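Local coordinates for protein probable manganase-dependent inorganic pyrophosphatase (Clostridium perfringens, PDB 3L2B) that probably hydrolyses inorganic pyrophosphate in the full-length enzyme, and in this regulatory region binds the activator diadenosine tetraphosphate between its CBS domains, at residues E13-A18 with V230-R235; D122-G127 with L139-L144; D194-V199 with N219-D224. All blocks are in the same frame, centred on the assembly; numbering follows the deposited sequence.

The chain runs from one CBS sequence into the DRTGG domain and back to a second CBS sequence. Contact 1 joins the N-terminal loop to strand 229-234 of the second CBS sequence, so it closes a loop over nearly the whole modelled chain. Contacts 2 and 3 are both nested inside that loop and follow each other in series. Contact 2 (122-127 with 139-144) closes a short beta-alpha-beta loop in the DRTGG domain, its centre about 43 Å from that of contact 1. Contact 3 (194-199 with 219-224) closes a second one, within the second CBS domain. Contacts 1 and 3 touch, because strands 219-223 and 229-234 are neighbours in one sheet.

Contact 1 of 3, residues E13-A18 with V230-R235; sequences EMDKIA and VGSIAR
Asp15 and Ser232 form a single antiparallel bridge, a hydrogen-bonded pair. Asp15 N donates to Ser232 O over 2.7 Å, and Ser232 N returns a bond to Asp15 O over 2.7 Å. Both bonds are short but bent, 141° and 137° at the hydrogen. The end-to-end directions of the touching parts differ by 121°, and the pairing stops at this one bridge. Gly231 lies close by, its CA 3.2 Å from Asp15 O. A water links Glu13 O to Ala234 N.

Met14 CG sits between backbone N and carbonyl carbon, and the chain bends at chi3. Its SD lies 3.8 Å from Val230 CG1. CB, at the base of the Met14 side chain, lies against Ser232 O. The end of Ile17 comes nearer than its base. Its CD1 presses on Ser232 CB at 3.3 Å, which is tight for two carbons. The Lys16 CB points away, but the bent chain brings CD to 3.3 Å from Val230 O.

Val230 and Gly231 both face Val222 of strand 219-223 in a classic beta bulge. Loop 13-18 adds its single bridge to strand 229-234, an outermost strand of that sheet within this chain. Ile17 also packs on Ile41 and Pro42 of strand 40-44, so the contact joins the two CBS sequences of this Bateman domain.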
# COMPACT_ATOMS: atom_id res chain seq x y z
N GLU A 13 -15.02 -9.19 -30.04
CA GLU A 13 -15.52 -8.17 -29.13
C GLU A 13 -14.34 -7.78 -28.26
O GLU A 13 -13.66 -8.63 -27.72
CB GLU A 13 -16.61 -8.71 -28.21
CG GLU A 13 -17.74 -9.42 -28.92
CD GLU A 13 -18.72 -8.46 -29.53
OE1 GLU A 13 -19.33 -7.69 -28.76
OE2 GLU A 13 -18.88 -8.49 -30.78
N MET A 14 -14.11 -6.49 -28.14
CA MET A 14 -13.11 -6.05 -27.21
C MET A 14 -13.52 -4.85 -26.39
O MET A 14 -14.38 -4.06 -26.76
CB MET A 14 -11.76 -5.85 -27.90
CG MET A 14 -11.76 -4.89 -29.04
SD MET A 14 -10.12 -4.81 -29.80
CE MET A 14 -10.09 -6.38 -30.70
N ASP A 15 -12.87 -4.76 -25.24
CA ASP A 15 -13.02 -3.64 -24.33
C ASP A 15 -12.13 -2.52 -24.80
O ASP A 15 -10.89 -2.63 -24.81
CB ASP A 15 -12.62 -4.02 -22.90
CG ASP A 15 -13.29 -5.29 -22.41
OD1 ASP A 15 -14.51 -5.45 -22.59
OD2 ASP A 15 -12.58 -6.13 -21.84
N LYS A 16 -12.76 -1.43 -25.21
CA LYS A 16 -12.03 -0.22 -25.51
C LYS A 16 -11.70 0.38 -24.17
O LYS A 16 -12.59 0.69 -23.40
CB LYS A 16 -12.85 0.75 -26.35
CG LYS A 16 -13.35 0.16 -27.66
CD LYS A 16 -12.21 -0.24 -28.60
CE LYS A 16 -12.73 -1.10 -29.77
NZ LYS A 16 -14.08 -0.67 -30.28
N ILE A 17 -10.43 0.47 -23.86
CA ILE A 17 -10.00 1.12 -22.63
C ILE A 17 -9.09 2.23 -23.03
O ILE A 17 -8.13 1.98 -23.75
CB ILE A 17 -9.16 0.22 -21.70
CG1 ILE A 17 -9.68 -1.23 -21.66
CG2 ILE A 17 -9.08 0.83 -20.29
CD1 ILE A 17 -8.69 -2.14 -20.96
N ALA A 18 -9.39 3.43 -22.58
CA ALA A 18 -8.46 4.55 -22.77
C ALA A 18 -7.24 4.30 -21.87
O ALA A 18 -7.40 4.15 -20.67
CB ALA A 18 -9.12 5.90 -22.42
N VAL A 230 -5.33 -0.41 -28.91
CA VAL A 230 -6.68 -0.32 -29.43
C VAL A 230 -7.72 -0.84 -28.45
O VAL A 230 -8.91 -0.79 -28.74
CB VAL A 230 -6.80 -1.08 -30.77
CG1 VAL A 230 -8.13 -1.77 -30.88
CG2 VAL A 230 -6.59 -0.10 -31.94
N GLY A 231 -7.24 -1.32 -27.31
CA GLY A 231 -8.11 -1.87 -26.28
C GLY A 231 -7.60 -3.12 -25.56
O GLY A 231 -6.42 -3.34 -25.38
N SER A 232 -8.56 -3.95 -25.17
CA SER A 232 -8.26 -5.14 -24.39
C SER A 232 -9.28 -6.21 -24.72
O SER A 232 -10.46 -5.94 -24.97
CB SER A 232 -8.28 -4.79 -22.91
OG SER A 232 -8.30 -5.94 -22.10
N ILE A 233 -8.79 -7.44 -24.77
CA ILE A 233 -9.66 -8.60 -25.01
C ILE A 233 -9.58 -9.57 -23.82
O ILE A 233 -8.53 -9.77 -23.23
CB ILE A 233 -9.31 -9.31 -26.37
CG1 ILE A 233 -10.32 -10.39 -26.66
CG2 ILE A 233 -7.93 -9.92 -26.36
CD1 ILE A 233 -10.46 -10.73 -28.15
N ALA A 234 -10.72 -10.16 -23.48
CA ALA A 234 -10.80 -11.18 -22.41
C ALA A 234 -10.40 -12.57 -22.92
O ALA A 234 -10.60 -12.91 -24.09
CB ALA A 234 -12.20 -11.23 -21.80
N ARG A 235 -9.83 -13.34 -22.02
CA ARG A 235 -9.48 -14.75 -22.28
C ARG A 235 -10.75 -15.48 -22.61
O ARG A 235 -11.74 -15.35 -21.91
CB ARG A 235 -8.80 -15.37 -21.05
CG ARG A 235 -8.33 -16.82 -21.20
CD ARG A 235 -7.21 -17.17 -20.19
NE ARG A 235 -7.35 -18.51 -19.63
CZ ARG A 235 -6.98 -19.64 -20.24
NH1 ARG A 235 -6.43 -19.62 -21.44
NH2 ARG A 235 -7.18 -20.81 -19.63
O HOH W 1 -13.11 -9.12 -24.50

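Contact 2 of 3, residues D122-G127 with L139-L144; sequences DIAIAG and LKVSLL
Asp122 O meets Val141, Ser142 and Leu143 where the second segment approaches its strand. The oxygen accepts Ser142 N at 2.9 Å, in the carbonyl plane, and a longer, weak bond from Leu143 N. Val141 CB also packs on Asp122 O, at 3.4 Å. The Asp122 side chain starts away from the second segment. Its OD2 is held by a salt bridge to Lys103 and a hydrogen bond from Ser119 N. Ser142 OG lies near Asp122 O, but its hydrogen bond is to Gly121 O.

Ile123 pairs with Leu143 in parallel register, and their side chains share one face of the sheet. CG2 of Ile123 meets CD2 of Leu143 at 4.0 Å, and the two side chains cross at a slant. The extended first torsion of Leu143 (chi1 179°) carries CD2 to this methyl. The Ile123 CG1 branch lies near Ser142 OG and Leu143 CB. Ile123 CA also makes a CH...O contact with Leu143 O, 3.4 Å away.

Ala124 N donates to the same Leu143 O. This bond is 3.0 Å long and nearly straight, with an angle of 166° at the hydrogen. Ala124 pairs with Leu144 on the opposite face, and its CB also meets Val141 CG1 at 4.2 Å. Two residues on, Ala126 CB touches Leu144 CD1 at 3.9 Å. The same CD1 lies near Ala124 O.

Strands 123-126 and 143-146 are the two strands of a beta-alpha-beta unit. Helix 130-138 connects them and ends in a Schellman motif at Lys140. Leu136 of this helix packs on Ala124, Ala126 and Leu144. Ile125 packs on Ser174 and Ser178 of helix 174-180. Within the sheet, strand 123-126 is also bonded to strand 104-106, and strand 143-146 has strand 166-169 as its other neighbour.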
# COMPACT_ATOMS: atom_id res chain seq x y z
N ASP A 122 17.51 15.25 0.29
CA ASP A 122 16.44 14.48 0.92
C ASP A 122 15.08 15.15 0.76
O ASP A 122 14.97 16.34 0.40
CB ASP A 122 16.75 14.17 2.39
CG ASP A 122 17.78 13.05 2.54
OD1 ASP A 122 18.08 12.32 1.56
OD2 ASP A 122 18.32 12.91 3.64
N ILE A 123 14.05 14.35 1.00
CA ILE A 123 12.68 14.84 1.13
C ILE A 123 12.30 14.77 2.60
O ILE A 123 12.22 13.69 3.21
CB ILE A 123 11.71 13.99 0.30
CG1 ILE A 123 12.15 14.03 -1.18
CG2 ILE A 123 10.31 14.51 0.41
CD1 ILE A 123 13.18 13.04 -1.54
N ALA A 124 12.04 15.94 3.16
CA ALA A 124 11.76 16.08 4.59
C ALA A 124 10.32 16.41 4.88
O ALA A 124 9.79 17.37 4.38
CB ALA A 124 12.67 17.13 5.21
N ILE A 125 9.71 15.60 5.72
CA ILE A 125 8.37 15.87 6.20
C ILE A 125 8.50 16.52 7.55
O ILE A 125 9.09 15.97 8.45
CB ILE A 125 7.56 14.59 6.32
CG1 ILE A 125 7.35 13.98 4.93
CG2 ILE A 125 6.26 14.90 7.00
CD1 ILE A 125 6.91 12.54 4.98
N ALA A 126 7.96 17.73 7.65
CA ALA A 126 8.17 18.61 8.80
C ALA A 126 6.89 19.27 9.25
O ALA A 126 5.96 19.45 8.47
CB ALA A 126 9.17 19.72 8.44
N GLY A 127 6.88 19.66 10.52
CA GLY A 127 5.76 20.40 11.09
C GLY A 127 5.85 21.91 10.94
O GLY A 127 6.58 22.43 10.10
N LEU A 139 20.12 22.69 5.09
CA LEU A 139 20.71 21.38 4.79
C LEU A 139 20.49 21.02 3.32
O LEU A 139 20.85 19.93 2.87
CB LEU A 139 20.15 20.28 5.71
CG LEU A 139 20.73 20.20 7.13
CD1 LEU A 139 19.88 19.27 8.02
CD2 LEU A 139 22.16 19.72 7.07
N LYS A 140 19.88 21.94 2.59
CA LYS A 140 19.64 21.79 1.15
C LYS A 140 18.86 20.54 0.80
O LYS A 140 19.19 19.79 -0.10
CB LYS A 140 20.95 21.86 0.37
CG LYS A 140 21.73 23.21 0.60
CD LYS A 140 23.11 23.14 -0.03
CE LYS A 140 23.80 24.52 -0.08
NZ LYS A 140 24.33 24.91 1.24
N VAL A 141 17.79 20.32 1.55
CA VAL A 141 16.82 19.31 1.17
C VAL A 141 16.29 19.68 -0.23
O VAL A 141 16.21 20.86 -0.59
CB VAL A 141 15.67 19.20 2.17
CG1 VAL A 141 16.17 18.62 3.52
CG2 VAL A 141 15.00 20.54 2.35
N SER A 142 16.00 18.67 -1.03
CA SER A 142 15.48 18.91 -2.35
C SER A 142 13.99 19.25 -2.25
O SER A 142 13.44 19.93 -3.11
CB SER A 142 15.69 17.70 -3.26
OG SER A 142 14.94 16.59 -2.80
N LEU A 143 13.35 18.79 -1.19
CA LEU A 143 11.90 19.03 -1.01
C LEU A 143 11.52 19.09 0.44
O LEU A 143 11.74 18.13 1.20
CB LEU A 143 11.05 18.00 -1.73
CG LEU A 143 9.53 18.12 -1.62
CD1 LEU A 143 9.06 19.50 -2.10
CD2 LEU A 143 8.84 16.99 -2.38
N LEU A 144 10.94 20.23 0.80
CA LEU A 144 10.34 20.44 2.11
C LEU A 144 8.83 20.30 2.04
O LEU A 144 8.17 21.04 1.33
CB LEU A 144 10.74 21.80 2.65
CG LEU A 144 10.26 22.17 4.07
CD1 LEU A 144 10.66 21.13 5.07
CD2 LEU A 144 10.82 23.54 4.45

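Contact 3 of 3, residues D194-V199 with N219-D224; sequences DNLVAV and NYPVID. With B4P (bis(adenosine)-5'-tetraphosphate), chain C.
Tyr220 lies side by side with Val197, and the two point the same way. Its CE1 is 3.9 Å from Val197 CG1, and Val197 O sits at the edge of the ring near its plane. The ring is placed by CG lying anti to the carbonyl carbon (chi1 -61°). Its hydroxyl is hydrogen-bonded to Thr215.

The bound diadenosine tetraphosphate meets this pair. Its adenine amino group, N6A, gives a 3.0 Å bond to Val197 O, with Asn219 O as a second, weak acceptor. Val197 N donates to N1A of the same ring at 3.0 Å, almost straight at 174°. The backbone of Val197 thus reads both polar atoms of this adenine edge. Leu196 CD1 lies over one face of the ring, 3.3 Å from N1A.

Pro221 sets CD near Val197 O and CG near Ala198 CB. Its carbonyl oxygen accepts a straight 2.9 Å bond from Val199 N.

Val222 pairs with Val199 in a parallel bridge. Their CG2 methyls meet at 3.7 Å, and Val222 CA makes a CH...O contact with Val199 O.

Ile223 N gives the second bond of this bridge, 2.8 Å to Val199 O. Ile223 CG1 also rests near that oxygen.

Helix 205-215 connects the two paired strands in a right-handed crossover of the CBS fold. The loop before strand 199-200 and the start of strand 219-223 form the adenine site, while serines of both subunits also bind the nucleotide.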
# COMPACT_ATOMS: atom_id res chain seq x y z
N ASP A 194 8.21 -5.80 -18.80
CA ASP A 194 8.80 -6.99 -19.38
C ASP A 194 7.82 -8.15 -19.37
O ASP A 194 7.06 -8.33 -18.41
CB ASP A 194 10.06 -7.36 -18.60
CG ASP A 194 11.06 -6.23 -18.60
OD1 ASP A 194 11.50 -5.84 -19.71
OD2 ASP A 194 11.38 -5.71 -17.51
N ASN A 195 7.83 -8.91 -20.45
CA ASN A 195 6.99 -10.11 -20.57
C ASN A 195 5.48 -9.80 -20.45
O ASN A 195 4.67 -10.63 -20.05
CB ASN A 195 7.43 -11.17 -19.54
CG ASN A 195 8.97 -11.21 -19.35
OD1 ASN A 195 9.49 -10.83 -18.30
ND2 ASN A 195 9.68 -11.64 -20.39
N LEU A 196 5.13 -8.57 -20.80
CA LEU A 196 3.74 -8.21 -21.01
C LEU A 196 3.33 -8.95 -22.25
O LEU A 196 4.06 -8.95 -23.24
CB LEU A 196 3.55 -6.70 -21.17
CG LEU A 196 2.14 -6.18 -21.41
CD1 LEU A 196 1.11 -6.74 -20.41
CD2 LEU A 196 2.13 -4.68 -21.36
N VAL A 197 2.21 -9.63 -22.18
CA VAL A 197 1.71 -10.36 -23.34
C VAL A 197 0.54 -9.61 -23.94
O VAL A 197 -0.50 -9.43 -23.31
CB VAL A 197 1.30 -11.80 -22.95
CG1 VAL A 197 0.81 -12.56 -24.17
CG2 VAL A 197 2.48 -12.53 -22.27
N ALA A 198 0.75 -9.14 -25.17
CA ALA A 198 -0.24 -8.40 -25.93
C ALA A 198 -0.58 -9.17 -27.17
O ALA A 198 0.17 -10.02 -27.60
CB ALA A 198 0.31 -7.06 -26.32
N VAL A 199 -1.72 -8.85 -27.75
CA VAL A 199 -2.11 -9.41 -29.03
C VAL A 199 -2.36 -8.28 -30.03
O VAL A 199 -2.65 -7.15 -29.65
CB VAL A 199 -3.35 -10.32 -28.90
CG1 VAL A 199 -3.11 -11.38 -27.85
CG2 VAL A 199 -4.58 -9.54 -28.56
N ASN A 219 -6.97 -11.18 -19.13
CA ASN A 219 -7.15 -10.14 -20.15
C ASN A 219 -5.83 -9.76 -20.84
O ASN A 219 -4.76 -9.77 -20.22
CB ASN A 219 -7.77 -8.87 -19.55
CG ASN A 219 -9.18 -9.08 -19.06
OD1 ASN A 219 -10.12 -9.32 -19.85
ND2 ASN A 219 -9.36 -9.01 -17.74
N TYR A 220 -5.93 -9.43 -22.12
CA TYR A 220 -4.77 -9.12 -22.96
C TYR A 220 -4.91 -7.79 -23.73
O TYR A 220 -5.90 -7.55 -24.41
CB TYR A 220 -4.51 -10.27 -23.93
CG TYR A 220 -4.19 -11.59 -23.25
CD1 TYR A 220 -2.89 -12.05 -23.14
CD2 TYR A 220 -5.21 -12.39 -22.73
CE1 TYR A 220 -2.61 -13.25 -22.54
CE2 TYR A 220 -4.94 -13.59 -22.11
CZ TYR A 220 -3.64 -14.02 -22.02
OH TYR A 220 -3.38 -15.22 -21.38
N PRO A 221 -3.92 -6.91 -23.62
CA PRO A 221 -4.09 -5.69 -24.40
C PRO A 221 -3.98 -5.95 -25.89
O PRO A 221 -3.23 -6.81 -26.33
CB PRO A 221 -2.97 -4.78 -23.89
CG PRO A 221 -2.04 -5.68 -23.08
CD PRO A 221 -2.88 -6.80 -22.59
N VAL A 222 -4.79 -5.23 -26.64
CA VAL A 222 -4.85 -5.37 -28.09
C VAL A 222 -4.24 -4.14 -28.71
O VAL A 222 -4.63 -3.01 -28.39
CB VAL A 222 -6.30 -5.49 -28.57
CG1 VAL A 222 -6.34 -5.46 -30.09
CG2 VAL A 222 -6.95 -6.77 -27.98
N ILE A 223 -3.26 -4.38 -29.57
CA ILE A 223 -2.60 -3.32 -30.32
C ILE A 223 -2.93 -3.50 -31.82
O ILE A 223 -3.14 -4.60 -32.29
CB ILE A 223 -1.04 -3.29 -30.09
CG1 ILE A 223 -0.36 -4.56 -30.61
CG2 ILE A 223 -0.69 -3.08 -28.60
CD1 ILE A 223 1.18 -4.59 -30.37
N ASP A 224 -2.99 -2.40 -32.56
CA ASP A 224 -3.30 -2.50 -33.98
C ASP A 224 -2.06 -2.76 -34.83
O ASP A 224 -0.95 -3.01 -34.31
CB ASP A 224 -4.11 -1.28 -34.48
CG ASP A 224 -3.30 -0.01 -34.56
OD1 ASP A 224 -2.05 -0.08 -34.56
OD2 ASP A 224 -3.92 1.07 -34.57
PA B4P C . -4.35 -12.50 -14.03
O1A B4P C . -3.92 -13.90 -13.93
O2A B4P C . -4.92 -12.09 -15.46
O3A B4P C . -5.34 -12.27 -12.82
PB B4P C . -6.44 -11.14 -12.63
O1B B4P C . -7.58 -11.35 -13.54
O2B B4P C . -5.78 -9.69 -12.72
O3B B4P C . -6.83 -11.44 -11.10
PG B4P C . -7.97 -12.50 -10.70
O1G B4P C . -7.82 -13.70 -11.55
O2G B4P C . -8.02 -12.76 -9.13
O3G B4P C . -9.33 -11.71 -11.00
PD B4P C . -10.74 -12.36 -10.57
O1D B4P C . -11.80 -11.88 -11.47
O2D B4P C . -10.62 -13.96 -10.48
O5E B4P C . -3.05 -11.60 -13.80
C5E B4P C . -2.49 -11.50 -12.49
C4E B4P C . -1.44 -10.40 -12.53
O4E B4P C . -0.54 -10.64 -13.61
C3E B4P C . -2.08 -9.06 -12.84
O3E B4P C . -2.26 -8.35 -11.64
C2E B4P C . -1.14 -8.37 -13.79
O2E B4P C . -0.21 -7.57 -13.08
C1E B4P C . -0.39 -9.48 -14.47
N9A B4P C . -0.94 -9.62 -15.84
C8A B4P C . -2.25 -9.66 -16.18
N7A B4P C . -2.42 -9.76 -17.53
C5A B4P C . -1.20 -9.80 -18.08
C6A B4P C . -0.65 -9.89 -19.43
N6A B4P C . -1.45 -10.00 -20.50
N1A B4P C . 0.69 -9.87 -19.59
C2A B4P C . 1.52 -9.78 -18.53
N3A B4P C . 1.08 -9.67 -17.27
C4A B4P C . -0.23 -9.68 -16.97
O5F B4P C . -10.91 -11.74 -9.11
C5F B4P C . -10.95 -10.33 -8.97
C4F B4P C . -11.08 -10.02 -7.50
O4F B4P C . -12.36 -10.48 -7.04
C3F B4P C . -10.02 -10.72 -6.70
O3F B4P C . -8.94 -9.83 -6.39
C2F B4P C . -10.75 -11.17 -5.44
O2F B4P C . -10.59 -10.13 -4.50
C1F B4P C . -12.21 -11.30 -5.88
N9B B4P C . -12.47 -12.73 -6.11
C8B B4P C . -11.66 -13.63 -6.71
N7B B4P C . -12.23 -14.86 -6.69
C5B B4P C . -13.41 -14.77 -6.07
C6B B4P C . -14.49 -15.70 -5.71
N6B B4P C . -14.43 -17.01 -6.03
N1B B4P C . -15.55 -15.20 -5.05
C2B B4P C . -15.64 -13.91 -4.72
N3B B4P C . -14.68 -13.01 -5.00
C4B B4P C . -13.56 -13.38 -5.67